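Local coordinates for fructose-bisphosphatase (Pyrococcus horikoshii, PDB 1VDW), which probably hydrolyses fructose 1,6-bisphosphate to fructose 6-phosphate and phosphate with the help of magnesium, as a homodimer of the inositol monophosphatase superfamily, at residues H19-L24 with D47-N52; K57-G62 with G71-G76; R143-K148 with A186-V191; E147-S152 with D164-T169. All blocks are in the same frame, centred on the assembly; numbering follows the deposited sequence. Where two conformers were deposited one is given.

Contact 1: residues H19-L24 with D47-N52; sequences HNIMPL and DKVAEN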
loop_
_atom_site.group_PDB
_atom_site.type_symbol
_atom_site.label_atom_id
_atom_site.label_comp_id
_atom_site.label_asym_id
_atom_site.label_seq_id
_atom_site.Cartn_x
_atom_site.Cartn_y
_atom_site.Cartn_z
ATOM N N HIS A 19 -2.907 9.588 -20.366
ATOM C CA HIS A 19 -2.680 10.893 -20.967
ATOM C C HIS A 19 -3.180 12.078 -20.150
ATOM O O HIS A 19 -2.513 13.109 -20.080
ATOM C CB HIS A 19 -3.306 10.939 -22.365
ATOM C CG HIS A 19 -3.097 12.239 -23.078
ATOM N ND1 HIS A 19 -3.822 13.376 -22.784
ATOM C CD2 HIS A 19 -2.228 12.590 -24.054
ATOM C CE1 HIS A 19 -3.407 14.369 -23.550
ATOM N NE2 HIS A 19 -2.441 13.920 -24.329
ATOM N N ASN A 20 -4.340 11.927 -19.525
ATOM C CA ASN A 20 -4.933 13.014 -18.756
ATOM C C ASN A 20 -4.734 12.964 -17.250
ATOM O O ASN A 20 -4.709 14.005 -16.595
ATOM C CB ASN A 20 -6.430 13.086 -19.052
ATOM C CG ASN A 20 -6.720 13.539 -20.465
ATOM O OD1 ASN A 20 -6.625 14.726 -20.780
ATOM N ND2 ASN A 20 -7.065 12.594 -21.332
ATOM N N ILE A 21 -4.598 11.763 -16.699
ATOM C CA ILE A 21 -4.439 11.621 -15.260
ATOM C C ILE A 21 -3.014 11.399 -14.763
ATOM O O ILE A 21 -2.569 12.084 -13.845
ATOM C CB ILE A 21 -5.326 10.471 -14.717
ATOM C CG1 ILE A 21 -6.797 10.738 -15.049
ATOM C CG2 ILE A 21 -5.136 10.338 -13.213
ATOM C CD1 ILE A 21 -7.358 11.999 -14.422
ATOM N N MET A 22 -2.285 10.456 -15.350
ATOM C CA MET A 22 -0.932 10.196 -14.863
ATOM C C MET A 22 0.015 11.398 -14.845
ATOM O O MET A 22 0.876 11.488 -13.967
ATOM C CB MET A 22 -0.294 9.029 -15.618
ATOM C CG MET A 22 -0.858 7.657 -15.229
ATOM S SD MET A 22 -0.849 7.328 -13.433
ATOM C CE MET A 22 0.881 7.073 -13.143
ATOM N N PRO A 23 -0.114 12.333 -15.804
ATOM C CA PRO A 23 0.812 13.468 -15.739
ATOM C C PRO A 23 0.587 14.278 -14.463
ATOM O O PRO A 23 1.422 15.094 -14.072
ATOM C CB PRO A 23 0.466 14.266 -16.993
ATOM C CG PRO A 23 0.028 13.204 -17.953
ATOM C CD PRO A 23 -0.854 12.337 -17.079
ATOM N N LEU A 24 -0.549 14.042 -13.815
ATOM C CA LEU A 24 -0.896 14.745 -12.588
ATOM C C LEU A 24 -0.289 14.097 -11.345
ATOM O O LEU A 24 -0.281 14.699 -10.272
ATOM C CB LEU A 24 -2.418 14.828 -12.438
ATOM C CG LEU A 24 -3.173 15.649 -13.490
ATOM C CD1 LEU A 24 -4.668 15.580 -13.213
ATOM C CD2 LEU A 24 -2.693 17.095 -13.462
ATOM N N ASP A 47 -9.866 14.044 -9.415
ATOM C CA ASP A 47 -11.132 13.310 -9.377
ATOM C C ASP A 47 -12.034 13.742 -10.529
ATOM O O ASP A 47 -12.639 12.914 -11.209
ATOM C CB ASP A 47 -11.880 13.570 -8.068
ATOM C CG ASP A 47 -11.071 13.205 -6.852
ATOM O OD1 ASP A 47 -10.558 12.069 -6.806
ATOM O OD2 ASP A 47 -10.964 14.051 -5.942
ATOM N N LYS A 48 -12.116 15.054 -10.734
ATOM C CA LYS A 48 -12.955 15.613 -11.783
ATOM C C LYS A 48 -12.450 15.255 -13.171
ATOM O O LYS A 48 -13.243 14.937 -14.060
ATOM C CB LYS A 48 -13.038 17.134 -11.634
ATOM C CG LYS A 48 -13.950 17.807 -12.655
ATOM C CD LYS A 48 -15.369 17.257 -12.597
ATOM C CE LYS A 48 -16.015 17.500 -11.241
ATOM N NZ LYS A 48 -17.434 17.043 -11.217
ATOM N N VAL A 49 -11.139 15.316 -13.367
ATOM C CA VAL A 49 -10.579 14.975 -14.664
ATOM C C VAL A 49 -10.850 13.503 -14.952
ATOM O O VAL A 49 -11.243 13.143 -16.061
ATOM C CB VAL A 49 -9.058 15.238 -14.720
ATOM C CG1 VAL A 49 -8.496 14.755 -16.048
ATOM C CG2 VAL A 49 -8.783 16.729 -14.544
ATOM N N ALA A 50 -10.655 12.654 -13.947
ATOM C CA ALA A 50 -10.892 11.226 -14.118
ATOM C C ALA A 50 -12.358 10.983 -14.455
ATOM O O ALA A 50 -12.685 10.154 -15.304
ATOM C CB ALA A 50 -10.512 10.476 -12.844
ATOM N N GLU A 51 -13.238 11.719 -13.786
ATOM C CA GLU A 51 -14.666 11.583 -14.018
ATOM C C GLU A 51 -15.039 12.031 -15.429
ATOM O O GLU A 51 -15.797 11.352 -16.124
ATOM C CB GLU A 51 -15.448 12.409 -12.998
ATOM C CG GLU A 51 -16.955 12.315 -13.157
ATOM C CD GLU A 51 -17.701 13.189 -12.169
ATOM O OE1 GLU A 51 -17.522 14.425 -12.215
ATOM O OE2 GLU A 51 -18.464 12.641 -11.347
ATOM N N ASN A 52 -14.499 13.169 -15.854
ATOM C CA ASN A 52 -14.799 13.702 -17.182
ATOM C C ASN A 52 -14.495 12.739 -18.314
ATOM O O ASN A 52 -15.331 12.519 -19.190
ATOM C CB ASN A 52 -14.027 15.001 -17.442
ATOM C CG ASN A 52 -14.581 16.179 -16.671
ATOM O OD1 ASN A 52 -15.718 16.154 -16.212
ATOM N ND2 ASN A 52 -13.777 17.229 -16.543
#
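Ile-21 meets Val-49 and Ala-50 in a small contact, mostly between apolar side chains, where the chain leaves the first helix, 3-20, and leans on the second, 45-60. No hydrogen bond or salt bridge crosses between 19-24 and 47-52, and the two sides together bury 171 Å². The backbones come nearest at Ile-21 and Ala-50, whose CA atoms are 6.6 Å apart. Most of the touching is done by one methyl: Ile-21 CD1 reaches the helix between two neighbouring residues, 3.4 Å from Val-49 CG1 on one and 3.8 Å from Ala-50 CB on the other. The first of these is short for two methyl carbons. The same CD1 also lies 3.4 Å from the backbone N of Ala-50, so the methyl rests against the helix backbone itself. Ile-21 CG1 stands beside its own backbone N (chi1 -58°), and the second bend (chi2 -62°) turns CD1 onto the helix. Ile-21 and Val-49 run antiparallel alongside each other. Val-49 CG1 is also flanked by Asn-20, whose CB is 4.0 Å away; the amide of Asn-20 turns back to its own helix, where ND2 bonds to Asp-16 O. At the other end Leu-24 CD1 just reaches Val-49 CG2 at 4.5 Å. Around this patch Ile-21 also packs on Val-46 and Ile-53 of helix 45-60, Phe-92 of helix 89-93 touches both Ile-21 and Leu-24, and Ala-50 lies against Leu-86 of strand 86-87, a residue predicted to bind magnesium, presumably through its main-chain carbonyl.

Contact 2: residues K57-G62 with G71-G76; sequences KFKDLG and GRIDQG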
loop_
_atom_site.group_PDB
_atom_site.type_symbol
_atom_site.label_atom_id
_atom_site.label_comp_id
_atom_site.label_asym_id
_atom_site.label_seq_id
_atom_site.Cartn_x
_atom_site.Cartn_y
_atom_site.Cartn_z
ATOM N N LYS A 57 -17.314 8.973 -21.751
ATOM C CA LYS A 57 -17.100 7.821 -22.618
ATOM C C LYS A 57 -18.323 6.908 -22.656
ATOM O O LYS A 57 -18.836 6.581 -23.727
ATOM C CB LYS A 57 -15.883 7.033 -22.125
ATOM C CG LYS A 57 -15.504 5.836 -22.980
ATOM C CD LYS A 57 -14.907 6.261 -24.313
ATOM C CE LYS A 57 -14.313 5.067 -25.049
ATOM N NZ LYS A 57 -13.689 5.453 -26.346
ATOM N N PHE A 58 -18.796 6.505 -21.482
ATOM C CA PHE A 58 -19.951 5.621 -21.395
ATOM C C PHE A 58 -21.271 6.324 -21.679
ATOM O O PHE A 58 -22.185 5.727 -22.248
ATOM C CB PHE A 58 -19.982 4.949 -20.022
ATOM C CG PHE A 58 -18.849 3.987 -19.804
ATOM C CD1 PHE A 58 -18.772 2.810 -20.542
ATOM C CD2 PHE A 58 -17.840 4.272 -18.893
ATOM C CE1 PHE A 58 -17.705 1.930 -20.380
ATOM C CE2 PHE A 58 -16.766 3.399 -18.721
ATOM C CZ PHE A 58 -16.699 2.224 -19.468
ATOM N N LYS A 59 -21.372 7.592 -21.295
ATOM C CA LYS A 59 -22.593 8.349 -21.539
ATOM C C LYS A 59 -22.828 8.452 -23.043
ATOM O O LYS A 59 -23.944 8.249 -23.520
ATOM C CB LYS A 59 -22.487 9.754 -20.937
ATOM C CG LYS A 59 -23.739 10.600 -21.125
ATOM C CD LYS A 59 -23.579 11.984 -20.516
ATOM C CE LYS A 59 -24.820 12.834 -20.743
ATOM N NZ LYS A 59 -26.035 12.221 -20.138
ATOM N N ASP A 60 -21.765 8.757 -23.784
ATOM C CA ASP A 60 -21.856 8.893 -25.235
ATOM C C ASP A 60 -22.189 7.579 -25.933
ATOM O O ASP A 60 -22.667 7.581 -27.068
ATOM C CB ASP A 60 -20.551 9.459 -25.806
ATOM C CG ASP A 60 -20.230 10.841 -25.268
ATOM O OD1 ASP A 60 -21.169 11.558 -24.861
ATOM O OD2 ASP A 60 -19.039 11.219 -25.267
ATOM N N LEU A 61 -21.928 6.458 -25.266
ATOM C CA LEU A 61 -22.226 5.149 -25.838
ATOM C C LEU A 61 -23.710 4.841 -25.704
ATOM O O LEU A 61 -24.211 3.887 -26.301
ATOM C CB LEU A 61 -21.416 4.057 -25.142
ATOM C CG LEU A 61 -19.936 3.972 -25.514
ATOM C CD1 LEU A 61 -19.242 2.988 -24.589
ATOM C CD2 LEU A 61 -19.793 3.541 -26.968
ATOM N N GLY A 62 -24.401 5.648 -24.907
ATOM C CA GLY A 62 -25.828 5.467 -24.711
ATOM C C GLY A 62 -26.233 4.445 -23.665
ATOM O O GLY A 62 -27.390 4.032 -23.626
ATOM N N GLY A 71 -24.169 9.814 -9.493
ATOM C CA GLY A 71 -25.360 9.052 -9.171
ATOM C C GLY A 71 -25.669 8.011 -10.230
ATOM O O GLY A 71 -24.836 7.157 -10.531
ATOM N N ARG A 72 -26.865 8.082 -10.801
ATOM C CA ARG A 72 -27.262 7.130 -11.828
ATOM C C ARG A 72 -27.847 7.817 -13.055
ATOM O O ARG A 72 -28.857 8.517 -12.966
ATOM C CB ARG A 72 -28.282 6.138 -11.262
ATOM C CG ARG A 72 -28.781 5.118 -12.272
ATOM C CD ARG A 72 -29.746 4.135 -11.632
ATOM N NE ARG A 72 -30.289 3.189 -12.603
ATOM C CZ ARG A 72 -31.150 2.222 -12.301
ATOM N NH1 ARG A 72 -31.568 2.070 -11.051
ATOM N NH2 ARG A 72 -31.597 1.408 -13.248
ATOM N N ILE A 73 -27.199 7.616 -14.199
ATOM C CA ILE A 73 -27.657 8.197 -15.454
ATOM C C ILE A 73 -28.471 7.139 -16.187
ATOM O O ILE A 73 -27.921 6.168 -16.708
ATOM C CB ILE A 73 -26.473 8.622 -16.351
ATOM C CG1 ILE A 73 -25.592 9.632 -15.614
ATOM C CG2 ILE A 73 -26.998 9.228 -17.650
ATOM C CD1 ILE A 73 -24.368 10.069 -16.400
ATOM N N ASP A 74 -29.786 7.328 -16.216
ATOM C CA ASP A 74 -30.680 6.391 -16.884
ATOM C C ASP A 74 -30.912 6.831 -18.323
ATOM O O ASP A 74 -31.455 7.907 -18.568
ATOM C CB ASP A 74 -32.020 6.327 -16.142
ATOM C CG ASP A 74 -33.003 5.362 -16.784
ATOM O OD1 ASP A 74 -34.163 5.309 -16.322
ATOM O OD2 ASP A 74 -32.622 4.657 -17.744
ATOM N N GLN A 75 -30.488 6.002 -19.271
ATOM C CA GLN A 75 -30.667 6.312 -20.683
ATOM C C GLN A 75 -31.513 5.237 -21.359
ATOM O O GLN A 75 -31.460 5.068 -22.576
ATOM C CB GLN A 75 -29.312 6.423 -21.392
ATOM C CG GLN A 75 -28.315 7.349 -20.711
ATOM C CD GLN A 75 -27.268 7.877 -21.670
ATOM O OE1 GLN A 75 -27.522 8.814 -22.430
ATOM N NE2 GLN A 75 -26.084 7.273 -21.652
ATOM N N GLY A 76 -32.288 4.512 -20.558
ATOM C CA GLY A 76 -33.143 3.465 -21.089
ATOM C C GLY A 76 -32.383 2.410 -21.867
ATOM O O GLY A 76 -32.912 1.811 -22.804
HETATM O O HOH W 1 -29.812 4.574 -24.683
#
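The backbones approach to 6.4 Å between the CA atoms of Gly-62 and Gln-75, where a Schellman motif ends helix 45-60 beside the loop that follows edge strand 71-73. Gly-62 has positive phi (84°), and its N bonds back to Lys-59 O in the last turn. That same carbonyl takes a second donor: Gln-75 NE2 gives it a nearly straight bond of 3.0 Å (178° at the hydrogen), lying in the carbonyl plane on a lone pair and in the amide's own plane. Gln-75 starts with CG beside its backbone N (chi1 -51°) and then runs extended, carrying the amide across to the helix end. NE2 also donates to Val-63 O, so the amide ties the helix terminus to the residue that leads into strand 64-67. With Gln-75 cut back to an alanine, Lys-59 O would probably keep one donor fewer and Val-63 O would lose this one, weakening the tie between loop and helix end. Lys-59 crosses Ile-73 at about a right angle, with NZ 4.0 Å from Ile-73 CG2. Beside the amide bond a water joins the two backbones, donating to both Gly-62 O and Gln-75 O at 2.7 Å each.

Contact 3: residues R143-K148 with A186-V191; sequences RELAEK and ALDAVV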
loop_
_atom_site.group_PDB
_atom_site.type_symbol
_atom_site.label_atom_id
_atom_site.label_comp_id
_atom_site.label_asym_id
_atom_site.label_seq_id
_atom_site.Cartn_x
_atom_site.Cartn_y
_atom_site.Cartn_z
ATOM N N ARG A 143 -5.331 -17.895 -4.557
ATOM C CA ARG A 143 -4.363 -18.893 -4.135
ATOM C C ARG A 143 -4.994 -19.817 -3.105
ATOM O O ARG A 143 -6.018 -19.500 -2.504
ATOM C CB ARG A 143 -3.121 -18.228 -3.538
ATOM C CG ARG A 143 -3.340 -17.526 -2.202
ATOM C CD ARG A 143 -2.041 -16.875 -1.750
ATOM N NE ARG A 143 -2.164 -16.137 -0.497
ATOM C CZ ARG A 143 -1.336 -15.163 -0.131
ATOM N NH1 ARG A 143 -0.334 -14.806 -0.925
ATOM N NH2 ARG A 143 -1.492 -14.560 1.036
ATOM N N GLU A 144 -4.378 -20.976 -2.925
ATOM C CA GLU A 144 -4.862 -21.934 -1.949
ATOM C C GLU A 144 -4.368 -21.435 -0.593
ATOM O O GLU A 144 -3.248 -20.935 -0.484
ATOM C CB GLU A 144 -4.286 -23.319 -2.254
ATOM C CG GLU A 144 -5.078 -24.476 -1.671
ATOM C CD GLU A 144 -4.533 -25.827 -2.099
ATOM O OE1 GLU A 144 -5.202 -26.849 -1.838
ATOM O OE2 GLU A 144 -3.433 -25.869 -2.693
ATOM N N LEU A 145 -5.207 -21.539 0.430
ATOM C CA LEU A 145 -4.821 -21.106 1.770
ATOM C C LEU A 145 -3.895 -22.177 2.339
ATOM O O LEU A 145 -4.325 -23.302 2.591
ATOM C CB LEU A 145 -6.061 -20.950 2.656
ATOM C CG LEU A 145 -5.845 -20.431 4.080
ATOM C CD1 LEU A 145 -5.160 -19.066 4.044
ATOM C CD2 LEU A 145 -7.189 -20.344 4.792
ATOM N N ALA A 146 -2.629 -21.829 2.542
ATOM C CA ALA A 146 -1.657 -22.794 3.048
ATOM C C ALA A 146 -0.786 -22.291 4.192
ATOM O O ALA A 146 0.205 -22.927 4.547
ATOM C CB ALA A 146 -0.774 -23.279 1.904
ATOM N N GLU A 147 -1.147 -21.148 4.763
ATOM C CA GLU A 147 -0.404 -20.579 5.885
ATOM C C GLU A 147 -1.288 -19.563 6.583
ATOM O O GLU A 147 -2.409 -19.315 6.142
ATOM C CB GLU A 147 0.885 -19.906 5.404
ATOM C CG GLU A 147 0.694 -18.886 4.294
ATOM C CD GLU A 147 1.950 -18.078 4.026
ATOM O OE1 GLU A 147 3.052 -18.666 4.022
ATOM O OE2 GLU A 147 1.837 -16.852 3.808
ATOM N N LYS A 148 -0.807 -18.983 7.677
ATOM C CA LYS A 148 -1.618 -17.996 8.374
ATOM C C LYS A 148 -1.882 -16.918 7.322
ATOM O O LYS A 148 -0.953 -16.380 6.715
ATOM C CB LYS A 148 -0.878 -17.442 9.590
ATOM C CG LYS A 148 -1.817 -16.876 10.637
ATOM C CD LYS A 148 -1.084 -16.519 11.912
ATOM C CE LYS A 148 -2.056 -16.028 12.965
ATOM N NZ LYS A 148 -1.377 -15.733 14.254
ATOM N N ALA A 186 -2.499 -12.611 -4.132
ATOM C CA ALA A 186 -1.551 -11.816 -3.356
ATOM C C ALA A 186 -2.050 -11.600 -1.925
ATOM O O ALA A 186 -1.305 -11.128 -1.067
ATOM C CB ALA A 186 -1.317 -10.479 -4.043
ATOM N N LEU A 187 -3.316 -11.942 -1.691
ATOM C CA LEU A 187 -3.964 -11.838 -0.382
ATOM C C LEU A 187 -4.930 -13.009 -0.259
ATOM O O LEU A 187 -5.363 -13.571 -1.269
ATOM C CB LEU A 187 -4.762 -10.534 -0.254
ATOM C CG LEU A 187 -3.988 -9.218 -0.194
ATOM C CD1 LEU A 187 -4.979 -8.055 -0.245
ATOM C CD2 LEU A 187 -3.141 -9.164 1.068
ATOM N N ASP A 188 -5.274 -13.370 0.975
ATOM C CA ASP A 188 -6.208 -14.467 1.222
ATOM C C ASP A 188 -7.623 -13.953 1.463
ATOM O O ASP A 188 -8.593 -14.681 1.266
ATOM C CB ASP A 188 -5.753 -15.286 2.425
ATOM C CG ASP A 188 -4.385 -15.894 2.223
ATOM O OD1 ASP A 188 -4.261 -16.837 1.412
ATOM O OD2 ASP A 188 -3.434 -15.412 2.869
ATOM N N ALA A 189 -7.743 -12.703 1.900
ATOM C CA ALA A 189 -9.055 -12.118 2.153
ATOM C C ALA A 189 -9.013 -10.594 2.143
ATOM O O ALA A 189 -7.951 -9.983 2.295
ATOM C CB ALA A 189 -9.600 -12.609 3.505
ATOM N N VAL A 190 -10.184 -10.002 1.941
ATOM C CA VAL A 190 -10.380 -8.557 1.945
ATOM C C VAL A 190 -11.600 -8.357 2.832
ATOM O O VAL A 190 -12.685 -8.875 2.549
ATOM C CB VAL A 190 -10.668 -8.001 0.539
ATOM C CG1 VAL A 190 -10.976 -6.510 0.622
ATOM C CG2 VAL A 190 -9.465 -8.233 -0.361
ATOM N N VAL A 191 -11.409 -7.606 3.906
ATOM C CA VAL A 191 -12.461 -7.373 4.880
ATOM C C VAL A 191 -12.669 -5.888 5.102
ATOM O O VAL A 191 -11.754 -5.188 5.532
ATOM C CB VAL A 191 -12.081 -8.023 6.228
ATOM C CG1 VAL A 191 -13.194 -7.816 7.250
ATOM C CG2 VAL A 191 -11.792 -9.496 6.027
HETATM O O HOH W 2 -6.170 -15.399 -3.161
HETATM O O HOH W 3 -2.066 -19.053 2.087
#
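Arg-143 holds Asp-188 by its NE and NH2 edge, one nitrogen to each carboxylate oxygen, in a salt bridge that fastens the loop 143-148 to the residue just before strand 189-193. Arg-143 NE reaches OD1 of Asp-188 at 2.9 Å and NH2 reaches OD2 at 2.8 Å, both nearly straight. Although both oxygens lie close to the guanidinium plane, the two groups are not coplanar: their planes are 49° apart, and the nitrogens approach from above the carboxylate. Arg-143 sets its CG between the backbone N and the carbonyl carbon (chi1 69°), then runs extended to NE, which lays the guanidinium over the backbone of Ala-186 and Leu-187; Leu-187 N sits 4.0 Å above its centre. Leu-145 crosses Asp-188 at about a right angle, and its CD1 lies 3.6 Å from Asp-188 OD1. Two waters add bridges, one from Arg-143 N to Leu-187 O, the other from Ala-146 N to Asp-188 OD1. The buried carboxylate has further donors: Ser-150 N bonds to OD2 and Asn-240 ND2 to OD1. With a leucine at Arg-143, the carboxylate of Asp-188 would probably be left buried without its countercharge, and the loop would be less firmly held. NH2 of Arg-143 and the carbonyl O of Ala-186 both bond to the hydroxyl of Tyr-90 of the second subunit, so the ion pair stands at the dimer interface. An arginine paired with a buried aspartate thus pins a connecting loop to the residue that leads into the middle strand, 189-193, of the five-stranded mixed sheet, away from the predicted metal site.

Contact 4: residues E147-S152 with D164-T169; sequences EKPSIS and DKVKRT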
loop_
_atom_site.group_PDB
_atom_site.type_symbol
_atom_site.label_atom_id
_atom_site.label_comp_id
_atom_site.label_asym_id
_atom_site.label_seq_id
_atom_site.Cartn_x
_atom_site.Cartn_y
_atom_site.Cartn_z
ATOM N N GLU A 147 -1.147 -21.148 4.763
ATOM C CA GLU A 147 -0.404 -20.579 5.885
ATOM C C GLU A 147 -1.288 -19.563 6.583
ATOM O O GLU A 147 -2.409 -19.315 6.142
ATOM C CB GLU A 147 0.885 -19.906 5.404
ATOM C CG GLU A 147 0.694 -18.886 4.294
ATOM C CD GLU A 147 1.950 -18.078 4.026
ATOM O OE1 GLU A 147 3.052 -18.666 4.022
ATOM O OE2 GLU A 147 1.837 -16.852 3.808
ATOM N N LYS A 148 -0.807 -18.983 7.677
ATOM C CA LYS A 148 -1.618 -17.996 8.374
ATOM C C LYS A 148 -1.882 -16.918 7.322
ATOM O O LYS A 148 -0.953 -16.380 6.715
ATOM C CB LYS A 148 -0.878 -17.442 9.590
ATOM C CG LYS A 148 -1.817 -16.876 10.637
ATOM C CD LYS A 148 -1.084 -16.519 11.912
ATOM C CE LYS A 148 -2.056 -16.028 12.965
ATOM N NZ LYS A 148 -1.377 -15.733 14.254
ATOM N N PRO A 149 -3.159 -16.593 7.094
ATOM C CA PRO A 149 -3.560 -15.598 6.095
ATOM C C PRO A 149 -3.059 -14.164 6.164
ATOM O O PRO A 149 -2.739 -13.630 7.222
ATOM C CB PRO A 149 -5.085 -15.673 6.137
ATOM C CG PRO A 149 -5.363 -16.022 7.560
ATOM C CD PRO A 149 -4.328 -17.080 7.849
ATOM N N SER A 150 -2.990 -13.567 4.978
ATOM C CA SER A 150 -2.594 -12.175 4.797
ATOM C C SER A 150 -3.868 -11.548 4.256
ATOM O O SER A 150 -4.408 -12.012 3.252
ATOM C CB SER A 150 -1.474 -12.051 3.767
ATOM O OG SER A 150 -0.301 -12.701 4.218
ATOM N N ILE A 151 -4.352 -10.499 4.908
ATOM C CA ILE A 151 -5.600 -9.893 4.474
ATOM C C ILE A 151 -5.593 -8.379 4.422
ATOM O O ILE A 151 -4.735 -7.731 5.011
ATOM C CB ILE A 151 -6.766 -10.295 5.431
ATOM C CG1 ILE A 151 -6.642 -9.551 6.769
ATOM C CG2 ILE A 151 -6.745 -11.806 5.668
ATOM C CD1 ILE A 151 -7.889 -9.637 7.647
ATOM N N SER A 152 -6.546 -7.834 3.671
ATOM C CA SER A 152 -6.777 -6.397 3.640
ATOM C C SER A 152 -7.861 -6.250 4.714
ATOM O O SER A 152 -8.800 -7.054 4.764
ATOM C CB SER A 152 -7.286 -5.955 2.269
ATOM O OG SER A 152 -7.901 -4.682 2.323
ATOM N N ASP A 164 -5.816 -11.496 15.285
ATOM C CA ASP A 164 -5.241 -12.697 15.885
ATOM C C ASP A 164 -5.219 -13.868 14.906
ATOM O O ASP A 164 -4.353 -14.738 14.983
ATOM C CB ASP A 164 -6.045 -13.098 17.124
ATOM C CG ASP A 164 -5.701 -14.491 17.616
ATOM O OD1 ASP A 164 -4.562 -14.699 18.084
ATOM O OD2 ASP A 164 -6.574 -15.384 17.527
ATOM N N LYS A 165 -6.168 -13.872 13.977
ATOM C CA LYS A 165 -6.292 -14.946 12.996
ATOM C C LYS A 165 -5.402 -14.794 11.769
ATOM O O LYS A 165 -5.338 -15.700 10.939
ATOM C CB LYS A 165 -7.741 -15.042 12.514
ATOM C CG LYS A 165 -8.785 -15.052 13.614
ATOM C CD LYS A 165 -8.684 -16.302 14.463
ATOM C CE LYS A 165 -9.736 -16.306 15.561
ATOM N NZ LYS A 165 -9.673 -17.537 16.398
ATOM N N VAL A 166 -4.711 -13.665 11.648
ATOM C CA VAL A 166 -3.889 -13.438 10.467
ATOM C C VAL A 166 -2.411 -13.181 10.738
ATOM O O VAL A 166 -2.020 -12.779 11.833
ATOM C CB VAL A 166 -4.454 -12.252 9.637
ATOM C CG1 VAL A 166 -5.949 -12.437 9.415
ATOM C CG2 VAL A 166 -4.191 -10.940 10.351
ATOM N N LYS A 167 -1.596 -13.414 9.716
ATOM C CA LYS A 167 -0.154 -13.198 9.799
ATOM C C LYS A 167 0.160 -11.711 9.610
ATOM O O LYS A 167 1.084 -11.175 10.218
ATOM C CB LYS A 167 0.553 -14.008 8.709
ATOM C CG LYS A 167 2.063 -13.865 8.683
ATOM C CD LYS A 167 2.697 -14.497 9.909
ATOM C CE LYS A 167 4.209 -14.568 9.780
ATOM N NZ LYS A 167 4.824 -15.261 10.946
ATOM N N ARG A 168 -0.619 -11.054 8.755
ATOM C CA ARG A 168 -0.417 -9.639 8.471
ATOM C C ARG A 168 -1.673 -9.037 7.867
ATOM O O ARG A 168 -2.533 -9.747 7.336
ATOM C CB ARG A 168 0.734 -9.454 7.474
ATOM C CG ARG A 168 0.490 -10.150 6.139
ATOM C CD ARG A 168 1.603 -9.894 5.125
ATOM N NE ARG A 168 2.904 -10.412 5.547
ATOM C CZ ARG A 168 3.233 -11.701 5.587
ATOM N NH1 ARG A 168 2.357 -12.633 5.237
ATOM N NH2 ARG A 168 4.458 -12.057 5.960
ATOM N N THR A 169 -1.767 -7.715 7.952
ATOM C CA THR A 169 -2.877 -7.000 7.356
ATOM C C THR A 169 -2.319 -5.893 6.483
ATOM O O THR A 169 -1.177 -5.439 6.654
ATOM C CB THR A 169 -3.804 -6.326 8.402
ATOM O OG1 THR A 169 -3.063 -5.343 9.131
ATOM C CG2 THR A 169 -4.392 -7.349 9.361
HETATM O O HOH W 4 3.689 -15.180 4.479
HETATM O O HOH W 5 -2.021 -14.906 16.834
#
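Strands 150-154 and 168-170 are the parallel neighbours of a beta-alpha-beta unit whose crossover carries helix 160-164, and this contact is where they pair at the edge of this chain's five-stranded sheet. Ser-150 stands opposite Arg-168, and Ile-151 opposite Thr-169. Lys-167 N donates to Pro-149 O at 2.8 Å, and Ile-151 N to Arg-168 O at 3.1 Å. On one face Arg-168 folds back over Ser-150: its CG sits between the backbone N and the carbonyl carbon (chi1 60°), and a bend at chi3 brings NH1 to Ser-150 OG at 2.8 Å, with OG in the guanidinium plane. A water links the same NH1 to Glu-147 OE2. On the other face Ile-151 and Thr-169 lie side by side, pointing the same way, while the side chain of Val-166 crosses that of Ile-151 at about a right angle, Val-166 CG1 3.8 Å from Ile-151 CD1. Lys-148 stretches out fully along 164-167; its NZ makes a weak bond of 3.2 Å to Asp-164 O. Tyr-90 of the second subunit packs on Ser-150 and Arg-168. The chemistry is therefore divided, with apolar packing on the Ile-151 face and a directed guanidinium-hydroxyl bond on the other, while at the surface Lys-148 and Asp-164, like Glu-147 and Arg-168, are bridged by water.

In the fold
The four contacts form two groups on opposite sides of the chain's centre. Contacts 1 and 2 both use helix 45-60, with centres about 20 Å apart and nearest atoms about 5 Å apart, without touching. Contact 1 lies nearer the predicted magnesium site: the side chain of Ala-50 is about 4 Å from that of Leu-86 and about 8 Å from that of Asp-84, while in contact 2 the side chain of Phe-58 is about 10 Å from that of Asp-84. Contacts 3 and 4, centres about 7 Å apart, share Glu-147 and Lys-148 and join in one sheet, where strands 150-154 and 189-193 are neighbours; both reach the second subunit. Between the centres of contacts 2 and 4 lie about 41 Å.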